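Local coordinates for lipoprotein, putative (Bacillus anthracis, PDB 4O4A) that is of unknown function but is a putative lipoprotein that may bind lipid, at residues T27-Y32 against T82-Y87; V45-G50 against S74-K79; G40-V45 against V63-D68. One frame throughout, in Å; residues are numbered along the deposited sequence.

Contact 1 closes a long excursion of the chain, from 27-32 to 82-87, and contacts 2 and 3 both lie inside it. Contact 1 joins two parallel neighbours of the five-stranded sheet, 30-35 and 86-90. Contact 3 sets strand 60-64 of that sheet, and the residues after it, against strand 40-45 of the four-stranded sheet. Contact 2 picks up where strand 40-45 ends, sharing Val45 with contact 3, and the segments of these two contacts alternate along the chain. The centre of contact 1 lies about 16 Å from those of contacts 2 and 3, which are about 14 Å apart. Of the three, contact 3 packs the two sheets on each other; contact 2 lies in loops.

Contact 1: T27-Y32 against T82-Y87; sequences TTDTIY and TVNDLY
The rings of Tyr32 and Tyr87 lie alongside each other, nearly parallel with planes 12° apart and centroids separated by 5.3 Å, displaced until little of one ring covers the other. They come closest where Tyr32 CD2 meets Tyr87 CE1. Thr30 CG2 sits over one face of the Tyr32 ring, toward its rim, while Asp85 CB lies in plane at its edge. The Tyr32 hydroxyl reaches the same aspartate through a water that donates to Asp85 OD2. In the second flat pair, the Asn84 amide and the Asp29 carboxylate are turned 60° against each other. Asn84 ND2 donates to Asp29 OD1 at 2.8 Å, with the acceptor close to the amide plane, and Asn84 OD1 takes the Asp29 backbone N on an in-plane lone pair, so both ends of the amide are held. These loop bonds lead into a parallel beta ladder between strands 30-35 and 86-90. There Leu86 N donates to Thr30 O at 3.0 Å and Tyr32 N to Leu86 O at 2.9 Å, while Ile31 and Leu86 share the face away from the two tyrosines and touch Phe60 of the next strand. Thr28 OG1 lies between its own N and carbonyl carbon (chi1 50°), and from there it accepts from Asn84 N at 3.0 Å and donates to Asp85 OD1, which it meets from above the carboxylate plane. Asp85 OD1 also takes a weak bond from Thr30 N. Thr28 N, in turn, donates to Thr82 O, tilted out of the carbonyl plane.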
loop_
_atom_site.group_PDB
_atom_site.type_symbol
_atom_site.label_atom_id
_atom_site.label_comp_id
_atom_site.label_asym_id
_atom_site.label_seq_id
_atom_site.Cartn_x
_atom_site.Cartn_y
_atom_site.Cartn_z
ATOM N N THR B 27 -29.254 -27.268 21.067
ATOM C CA THR B 27 -29.061 -26.088 20.235
ATOM C C THR B 27 -27.873 -25.268 20.766
ATOM O O THR B 27 -27.363 -25.527 21.856
ATOM C CB THR B 27 -30.331 -25.211 20.157
ATOM O OG1 THR B 27 -30.685 -24.764 21.461
ATOM C CG2 THR B 27 -31.499 -25.979 19.577
ATOM N N THR B 28 -27.438 -24.279 19.997
ATOM C CA THR B 28 -26.273 -23.451 20.380
ATOM C C THR B 28 -26.580 -22.365 21.405
ATOM O O THR B 28 -25.678 -21.917 22.101
ATOM C CB THR B 28 -25.557 -22.805 19.158
ATOM O OG1 THR B 28 -26.510 -22.150 18.309
ATOM C CG2 THR B 28 -24.807 -23.877 18.359
ATOM N N ASP B 29 -27.836 -21.925 21.453
ATOM C CA ASP B 29 -28.299 -20.931 22.397
ATOM C C ASP B 29 -27.275 -19.885 22.786
ATOM O O ASP B 29 -26.884 -19.813 23.955
ATOM C CB ASP B 29 -28.737 -21.653 23.663
ATOM C CG ASP B 29 -29.804 -22.661 23.413
ATOM O OD1 ASP B 29 -30.590 -22.474 22.458
ATOM O OD2 ASP B 29 -29.884 -23.629 24.199
ATOM N N THR B 30 -26.811 -19.094 21.826
ATOM C CA THR B 30 -25.884 -18.019 22.147
ATOM C C THR B 30 -26.353 -16.683 21.565
ATOM O O THR B 30 -26.814 -16.615 20.436
ATOM C CB THR B 30 -24.470 -18.314 21.655
ATOM O OG1 THR B 30 -24.038 -19.540 22.235
ATOM C CG2 THR B 30 -23.508 -17.190 22.065
ATOM N N ILE B 31 -26.209 -15.635 22.367
ATOM C CA ILE B 31 -26.550 -14.287 21.979
ATOM C C ILE B 31 -25.254 -13.511 21.908
ATOM O O ILE B 31 -24.478 -13.524 22.866
ATOM C CB ILE B 31 -27.448 -13.616 23.025
ATOM C CG1 ILE B 31 -28.844 -14.212 22.967
ATOM C CG2 ILE B 31 -27.540 -12.123 22.772
ATOM C CD1 ILE B 31 -29.780 -13.684 24.034
ATOM N N TYR B 32 -25.013 -12.852 20.783
ATOM C CA TYR B 32 -23.804 -12.065 20.617
ATOM C C TYR B 32 -24.170 -10.598 20.623
ATOM O O TYR B 32 -25.006 -10.172 19.845
ATOM C CB TYR B 32 -23.108 -12.414 19.302
ATOM C CG TYR B 32 -22.618 -13.833 19.238
ATOM C CD1 TYR B 32 -21.347 -14.168 19.681
ATOM C CD2 TYR B 32 -23.429 -14.853 18.751
ATOM C CE1 TYR B 32 -20.894 -15.481 19.617
ATOM C CE2 TYR B 32 -22.996 -16.169 18.696
ATOM C CZ TYR B 32 -21.727 -16.476 19.125
ATOM O OH TYR B 32 -21.290 -17.771 19.062
ATOM N N THR B 82 -27.832 -27.547 17.005
ATOM C CA THR B 82 -28.504 -26.829 15.946
ATOM C C THR B 82 -28.297 -25.328 16.193
ATOM O O THR B 82 -28.620 -24.836 17.262
ATOM C CB THR B 82 -30.000 -27.162 15.915
ATOM O OG1 THR B 82 -30.181 -28.553 15.644
ATOM C CG2 THR B 82 -30.722 -26.334 14.843
ATOM N N VAL B 83 -27.765 -24.608 15.201
ATOM C CA VAL B 83 -27.495 -23.182 15.368
ATOM C C VAL B 83 -28.761 -22.354 15.448
ATOM O O VAL B 83 -29.554 -22.319 14.508
ATOM C CB VAL B 83 -26.626 -22.624 14.228
ATOM C CG1 VAL B 83 -26.409 -21.117 14.408
ATOM C CG2 VAL B 83 -25.292 -23.353 14.180
ATOM N N ASN B 84 -28.961 -21.703 16.584
ATOM C CA ASN B 84 -30.109 -20.816 16.756
ATOM C C ASN B 84 -29.633 -19.532 17.438
ATOM O O ASN B 84 -30.358 -18.928 18.197
ATOM C CB ASN B 84 -31.188 -21.485 17.596
ATOM C CG ASN B 84 -30.741 -21.687 19.015
ATOM O OD1 ASN B 84 -29.539 -21.842 19.269
ATOM N ND2 ASN B 84 -31.682 -21.672 19.952
ATOM N N ASP B 85 -28.435 -19.084 17.101
ATOM C CA ASP B 85 -27.863 -17.902 17.727
ATOM C C ASP B 85 -28.551 -16.612 17.284
ATOM O O ASP B 85 -29.118 -16.547 16.207
ATOM C CB ASP B 85 -26.375 -17.806 17.399
ATOM C CG ASP B 85 -25.589 -19.040 17.837
ATOM O OD1 ASP B 85 -25.975 -19.701 18.838
ATOM O OD2 ASP B 85 -24.560 -19.323 17.182
ATOM N N LEU B 86 -28.510 -15.603 18.147
ATOM C CA LEU B 86 -29.076 -14.286 17.869
ATOM C C LEU B 86 -27.963 -13.251 17.960
ATOM O O LEU B 86 -27.039 -13.385 18.765
ATOM C CB LEU B 86 -30.173 -13.957 18.863
ATOM C CG LEU B 86 -31.382 -14.899 18.826
ATOM C CD1 LEU B 86 -32.342 -14.586 19.955
ATOM C CD2 LEU B 86 -32.092 -14.814 17.474
ATOM N N TYR B 87 -28.031 -12.236 17.115
ATOM C CA TYR B 87 -27.004 -11.207 17.074
ATOM C C TYR B 87 -27.630 -9.830 17.240
ATOM O O TYR B 87 -28.704 -9.546 16.711
ATOM C CB TYR B 87 -26.235 -11.294 15.754
ATOM C CG TYR B 87 -25.743 -12.691 15.415
ATOM C CD1 TYR B 87 -24.488 -13.129 15.806
ATOM C CD2 TYR B 87 -26.530 -13.562 14.689
ATOM C CE1 TYR B 87 -24.024 -14.405 15.503
ATOM C CE2 TYR B 87 -26.081 -14.837 14.370
ATOM C CZ TYR B 87 -24.825 -15.254 14.784
ATOM O OH TYR B 87 -24.375 -16.535 14.491
HETATM O O HOH W 1 -22.792 -19.763 19.102
#

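Contact 2: V45-G50 against S74-K79; sequences VYNVPG and STKNMK
Where 45-50 passes 74-79, neither chain is in a regular strand by the point of contact, and a single backbone hydrogen bond joins them: Asn47 N donates to Thr75 O at 2.9 Å from above the carbonyl plane, with Asn47 in a left-handed helical conformation (phi 57°, psi 35°). Tyr46 carries most of the side-chain packing. Its ring lies against the backbone of Asn77 and Met78, with Met78 N over the ring centre, 3.6 Å above the plane, and Thr75 O in plane at the edge. Met78, a selenomethionine in this crystal, crosses the tyrosine at about a right angle: its CB rests against Tyr46 CZ at 3.5 Å, and the bent chain beyond runs off from the ring. A water bridges Tyr46 OH, at 3.0 Å, and Lys79 N, at 3.2 Å. Asn47 CB lies 3.5 Å from Lys76 O; with chi1 at -164° the Asn47 amide swings away from its own backbone N, and ND2 bonds to Glu118 O on strand 117-126. At the other end, Ser74 CA makes a CA-H...O contact with Val48 O, and Ser74 OG bonds to Ala51 O. Backbone bonds from Val45 to Ala71 and Thr73 precede the contact, which is thus an extension of a parallel strand pair, 40-45 beside 70-72, into the two loops that leave the same end of the four-stranded sheet.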
loop_
_atom_site.group_PDB
_atom_site.type_symbol
_atom_site.label_atom_id
_atom_site.label_comp_id
_atom_site.label_asym_id
_atom_site.label_seq_id
_atom_site.Cartn_x
_atom_site.Cartn_y
_atom_site.Cartn_z
ATOM N N VAL B 45 -12.802 -16.010 23.062
ATOM C CA VAL B 45 -11.863 -17.003 23.575
ATOM C C VAL B 45 -12.426 -17.568 24.853
ATOM O O VAL B 45 -12.791 -16.824 25.759
ATOM C CB VAL B 45 -10.482 -16.418 23.840
ATOM C CG1 VAL B 45 -9.538 -17.514 24.334
ATOM C CG2 VAL B 45 -9.931 -15.777 22.582
ATOM N N TYR B 46 -12.495 -18.888 24.915
ATOM C CA TYR B 46 -13.066 -19.572 26.060
ATOM C C TYR B 46 -12.013 -20.180 26.975
ATOM O O TYR B 46 -10.815 -20.203 26.667
ATOM C CB TYR B 46 -13.988 -20.693 25.569
ATOM C CG TYR B 46 -15.220 -20.213 24.825
ATOM C CD1 TYR B 46 -15.150 -19.863 23.489
ATOM C CD2 TYR B 46 -16.452 -20.143 25.461
ATOM C CE1 TYR B 46 -16.273 -19.428 22.810
ATOM C CE2 TYR B 46 -17.580 -19.717 24.797
ATOM C CZ TYR B 46 -17.482 -19.357 23.466
ATOM O OH TYR B 46 -18.611 -18.953 22.793
ATOM N N ASN B 47 -12.492 -20.661 28.115
ATOM C CA ASN B 47 -11.667 -21.324 29.095
ATOM C C ASN B 47 -10.504 -20.466 29.582
ATOM O O ASN B 47 -9.433 -20.971 29.863
ATOM C CB ASN B 47 -11.149 -22.635 28.519
ATOM C CG ASN B 47 -10.623 -23.558 29.581
ATOM O OD1 ASN B 47 -11.155 -23.619 30.690
ATOM N ND2 ASN B 47 -9.582 -24.293 29.250
ATOM N N VAL B 48 -10.735 -19.165 29.692
ATOM C CA VAL B 48 -9.723 -18.246 30.191
ATOM C C VAL B 48 -9.968 -18.061 31.686
ATOM O O VAL B 48 -10.953 -17.437 32.086
ATOM C CB VAL B 48 -9.817 -16.889 29.493
ATOM C CG1 VAL B 48 -8.772 -15.925 30.037
ATOM C CG2 VAL B 48 -9.651 -17.067 27.995
ATOM N N PRO B 49 -9.073 -18.588 32.521
ATOM C CA PRO B 49 -9.288 -18.477 33.960
ATOM C C PRO B 49 -9.174 -17.041 34.451
ATOM O O PRO B 49 -8.313 -16.295 33.988
ATOM C CB PRO B 49 -8.170 -19.339 34.552
ATOM C CG PRO B 49 -7.083 -19.296 33.527
ATOM C CD PRO B 49 -7.763 -19.175 32.195
ATOM N N GLY B 50 -10.045 -16.668 35.383
ATOM C CA GLY B 50 -10.059 -15.315 35.927
ATOM C C GLY B 50 -11.062 -14.460 35.185
ATOM O O GLY B 50 -11.564 -13.474 35.720
ATOM N N SER B 74 -14.378 -17.282 30.958
ATOM C CA SER B 74 -13.949 -18.457 31.697
ATOM C C SER B 74 -14.892 -19.632 31.435
ATOM O O SER B 74 -14.673 -20.715 31.946
ATOM C CB SER B 74 -13.874 -18.153 33.179
ATOM O OG SER B 74 -15.095 -17.622 33.664
ATOM N N THR B 75 -15.953 -19.421 30.657
ATOM C CA THR B 75 -16.854 -20.510 30.310
ATOM C C THR B 75 -16.004 -21.541 29.576
ATOM O O THR B 75 -15.277 -21.185 28.673
ATOM C CB THR B 75 -18.019 -20.012 29.440
ATOM O OG1 THR B 75 -18.823 -19.097 30.205
ATOM C CG2 THR B 75 -18.881 -21.170 28.972
ATOM N N LYS B 76 -16.087 -22.808 29.989
ATOM C CA LYS B 76 -15.237 -23.862 29.412
ATOM C C LYS B 76 -15.201 -23.927 27.897
ATOM O O LYS B 76 -14.134 -23.969 27.315
ATOM C CB LYS B 76 -15.474 -25.254 30.049
ATOM C CG LYS B 76 -14.779 -25.374 31.411
ATOM C CD LYS B 76 -14.611 -26.785 31.984
ATOM C CE LYS B 76 -15.928 -27.539 32.193
ATOM N NZ LYS B 76 -15.705 -28.913 32.738
ATOM N N ASN B 77 -16.342 -23.913 27.246
ATOM C CA ASN B 77 -16.328 -23.985 25.794
ATOM C C ASN B 77 -17.594 -23.409 25.206
ATOM O O ASN B 77 -18.541 -23.079 25.936
ATOM C CB ASN B 77 -16.138 -25.446 25.351
ATOM C CG ASN B 77 -15.621 -25.578 23.930
ATOM O OD1 ASN B 77 -15.666 -24.637 23.138
ATOM N ND2 ASN B 77 -15.065 -26.737 23.618
HETATM N N MSE B 78 -17.600 -23.283 23.886
HETATM C CA MSE B 78 -18.755 -22.818 23.179
HETATM C C MSE B 78 -19.757 -23.940 23.141
HETATM O O MSE B 78 -19.440 -25.116 23.361
HETATM C CB MSE B 78 -18.380 -22.343 21.776
HETATM C CG MSE B 78 -18.064 -23.502 20.834
HETATM SE SE MSE B 78 -16.688 -22.968 19.549
HETATM C CE MSE B 78 -15.212 -24.172 20.024
ATOM N N LYS B 79 -20.984 -23.565 22.847
ATOM C CA LYS B 79 -22.065 -24.511 22.787
ATOM C C LYS B 79 -22.119 -25.145 21.412
ATOM O O LYS B 79 -21.622 -24.594 20.414
ATOM C CB LYS B 79 -23.395 -23.849 23.143
ATOM C CG LYS B 79 -23.663 -23.731 24.644
ATOM C CD LYS B 79 -25.071 -23.221 24.935
ATOM C CE LYS B 79 -25.241 -22.886 26.403
ATOM N NZ LYS B 79 -26.503 -22.129 26.641
HETATM O O HOH W 2 -21.180 -20.396 23.377
#

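Contact 3: G40-V45 against V63-D68; sequences GDLIVV and VTFAAD
Leu42 CD2 stands over one face of the Phe65 ring, 4.0 Å from the centroid and 8° off the normal, a well-centred CH-pi contact. Its CB and CD1 reach the outer part of the same ring, touching CZ and CE2. Val44 CG2 comes in obliquely and lies 3.5 Å from Phe65 CE1, while Ile43 O sits near the ring plane at the edge, also 3.5 Å from CE1. The opposite face of the ring is taken by Val63 CG1, displaced toward the rim, and that methyl in turn meets Val44 CG2 at 3.9 Å. No hydrogen bond crosses. Strand 40-45 belongs to the four-stranded sheet; Val63 lies on strand 60-64 of the five-stranded one, and Phe65 follows just after its end, so the apolar side chains of the two sheets meet here. Leu42, Val63 and Phe65 all start toward the opposing segment, and with Phe65 CG beside the backbone N (chi1 -70°) the ring slots between Leu42 and Val63. In the next layer, Tyr32 and Ile34 of strand 30-35 press on Phe65, and Leu124 of strand 117-126 packs beside Leu42. Backbone bonds from Ile43 to Gly69 and Ala71 hold strand 40-45 from its other neighbour.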
loop_
_atom_site.group_PDB
_atom_site.type_symbol
_atom_site.label_atom_id
_atom_site.label_comp_id
_atom_site.label_asym_id
_atom_site.label_seq_id
_atom_site.Cartn_x
_atom_site.Cartn_y
_atom_site.Cartn_z
ATOM N N GLY B 40 -15.978 -5.432 11.558
ATOM C CA GLY B 40 -14.797 -6.224 11.333
ATOM C C GLY B 40 -14.768 -7.561 12.012
ATOM O O GLY B 40 -15.797 -8.153 12.298
ATOM N N ASP B 41 -13.557 -8.017 12.272
ATOM C CA ASP B 41 -13.307 -9.312 12.862
ATOM C C ASP B 41 -13.697 -9.375 14.313
ATOM O O ASP B 41 -13.520 -8.414 15.035
ATOM C CB ASP B 41 -11.836 -9.630 12.734
ATOM C CG ASP B 41 -11.378 -9.643 11.296
ATOM O OD1 ASP B 41 -11.995 -10.366 10.486
ATOM O OD2 ASP B 41 -10.404 -8.934 10.973
ATOM N N LEU B 42 -14.229 -10.527 14.725
ATOM C CA LEU B 42 -14.647 -10.758 16.093
ATOM C C LEU B 42 -14.007 -12.040 16.602
ATOM O O LEU B 42 -13.909 -13.042 15.879
ATOM C CB LEU B 42 -16.159 -10.898 16.183
ATOM C CG LEU B 42 -16.964 -9.669 15.819
ATOM C CD1 LEU B 42 -18.436 -10.020 15.720
ATOM C CD2 LEU B 42 -16.751 -8.567 16.830
ATOM N N ILE B 43 -13.584 -12.011 17.853
ATOM C CA ILE B 43 -12.975 -13.169 18.446
ATOM C C ILE B 43 -13.518 -13.413 19.842
ATOM O O ILE B 43 -13.646 -12.494 20.649
ATOM C CB ILE B 43 -11.452 -13.021 18.525
ATOM C CG1 ILE B 43 -10.863 -12.769 17.133
ATOM C CG2 ILE B 43 -10.845 -14.264 19.138
ATOM C CD1 ILE B 43 -9.355 -12.602 17.088
ATOM N N VAL B 44 -13.844 -14.674 20.103
ATOM C CA VAL B 44 -14.306 -15.098 21.407
ATOM C C VAL B 44 -13.334 -16.152 21.862
ATOM O O VAL B 44 -13.040 -17.088 21.109
ATOM C CB VAL B 44 -15.696 -15.735 21.356
ATOM C CG1 VAL B 44 -16.137 -16.114 22.762
ATOM C CG2 VAL B 44 -16.700 -14.780 20.748
ATOM N N VAL B 45 -12.802 -16.010 23.062
ATOM C CA VAL B 45 -11.863 -17.003 23.575
ATOM C C VAL B 45 -12.426 -17.568 24.853
ATOM O O VAL B 45 -12.791 -16.824 25.759
ATOM C CB VAL B 45 -10.482 -16.418 23.840
ATOM C CG1 VAL B 45 -9.538 -17.514 24.334
ATOM C CG2 VAL B 45 -9.931 -15.777 22.582
ATOM N N VAL B 63 -22.637 -13.403 24.919
ATOM C CA VAL B 63 -21.293 -12.960 24.629
ATOM C C VAL B 63 -21.346 -11.479 24.368
ATOM O O VAL B 63 -22.042 -11.034 23.464
ATOM C CB VAL B 63 -20.701 -13.652 23.395
ATOM C CG1 VAL B 63 -19.371 -13.011 23.020
ATOM C CG2 VAL B 63 -20.516 -15.135 23.650
ATOM N N THR B 64 -20.613 -10.717 25.171
ATOM C CA THR B 64 -20.545 -9.275 25.025
ATOM C C THR B 64 -19.165 -8.919 24.563
ATOM O O THR B 64 -18.191 -9.167 25.266
ATOM C CB THR B 64 -20.805 -8.554 26.347
ATOM O OG1 THR B 64 -22.164 -8.760 26.738
ATOM C CG2 THR B 64 -20.574 -7.077 26.191
ATOM N N PHE B 65 -19.071 -8.363 23.367
ATOM C CA PHE B 65 -17.785 -7.981 22.837
ATOM C C PHE B 65 -17.381 -6.637 23.379
ATOM O O PHE B 65 -18.205 -5.766 23.591
ATOM C CB PHE B 65 -17.799 -7.933 21.301
ATOM C CG PHE B 65 -17.906 -9.283 20.658
ATOM C CD1 PHE B 65 -16.806 -10.125 20.611
ATOM C CD2 PHE B 65 -19.101 -9.715 20.097
ATOM C CE1 PHE B 65 -16.891 -11.382 20.027
ATOM C CE2 PHE B 65 -19.199 -10.969 19.506
ATOM C CZ PHE B 65 -18.091 -11.804 19.472
ATOM N N ALA B 66 -16.090 -6.474 23.587
ATOM C CA ALA B 66 -15.561 -5.213 24.011
ATOM C C ALA B 66 -15.492 -4.321 22.761
ATOM O O ALA B 66 -15.727 -4.777 21.637
ATOM C CB ALA B 66 -14.183 -5.406 24.608
ATOM N N ALA B 67 -15.127 -3.060 22.950
ATOM C CA ALA B 67 -15.031 -2.115 21.835
ATOM C C ALA B 67 -14.105 -2.578 20.698
ATOM O O ALA B 67 -14.313 -2.197 19.548
ATOM C CB ALA B 67 -14.593 -0.760 22.348
ATOM N N ASP B 68 -13.095 -3.392 21.013
ATOM C CA ASP B 68 -12.159 -3.875 19.991
ATOM C C ASP B 68 -12.626 -5.175 19.328
ATOM O O ASP B 68 -11.868 -5.799 18.590
ATOM C CB ASP B 68 -10.748 -4.068 20.572
ATOM C CG ASP B 68 -10.658 -5.240 21.541
ATOM O OD1 ASP B 68 -11.714 -5.762 21.975
ATOM O OD2 ASP B 68 -9.521 -5.639 21.877
#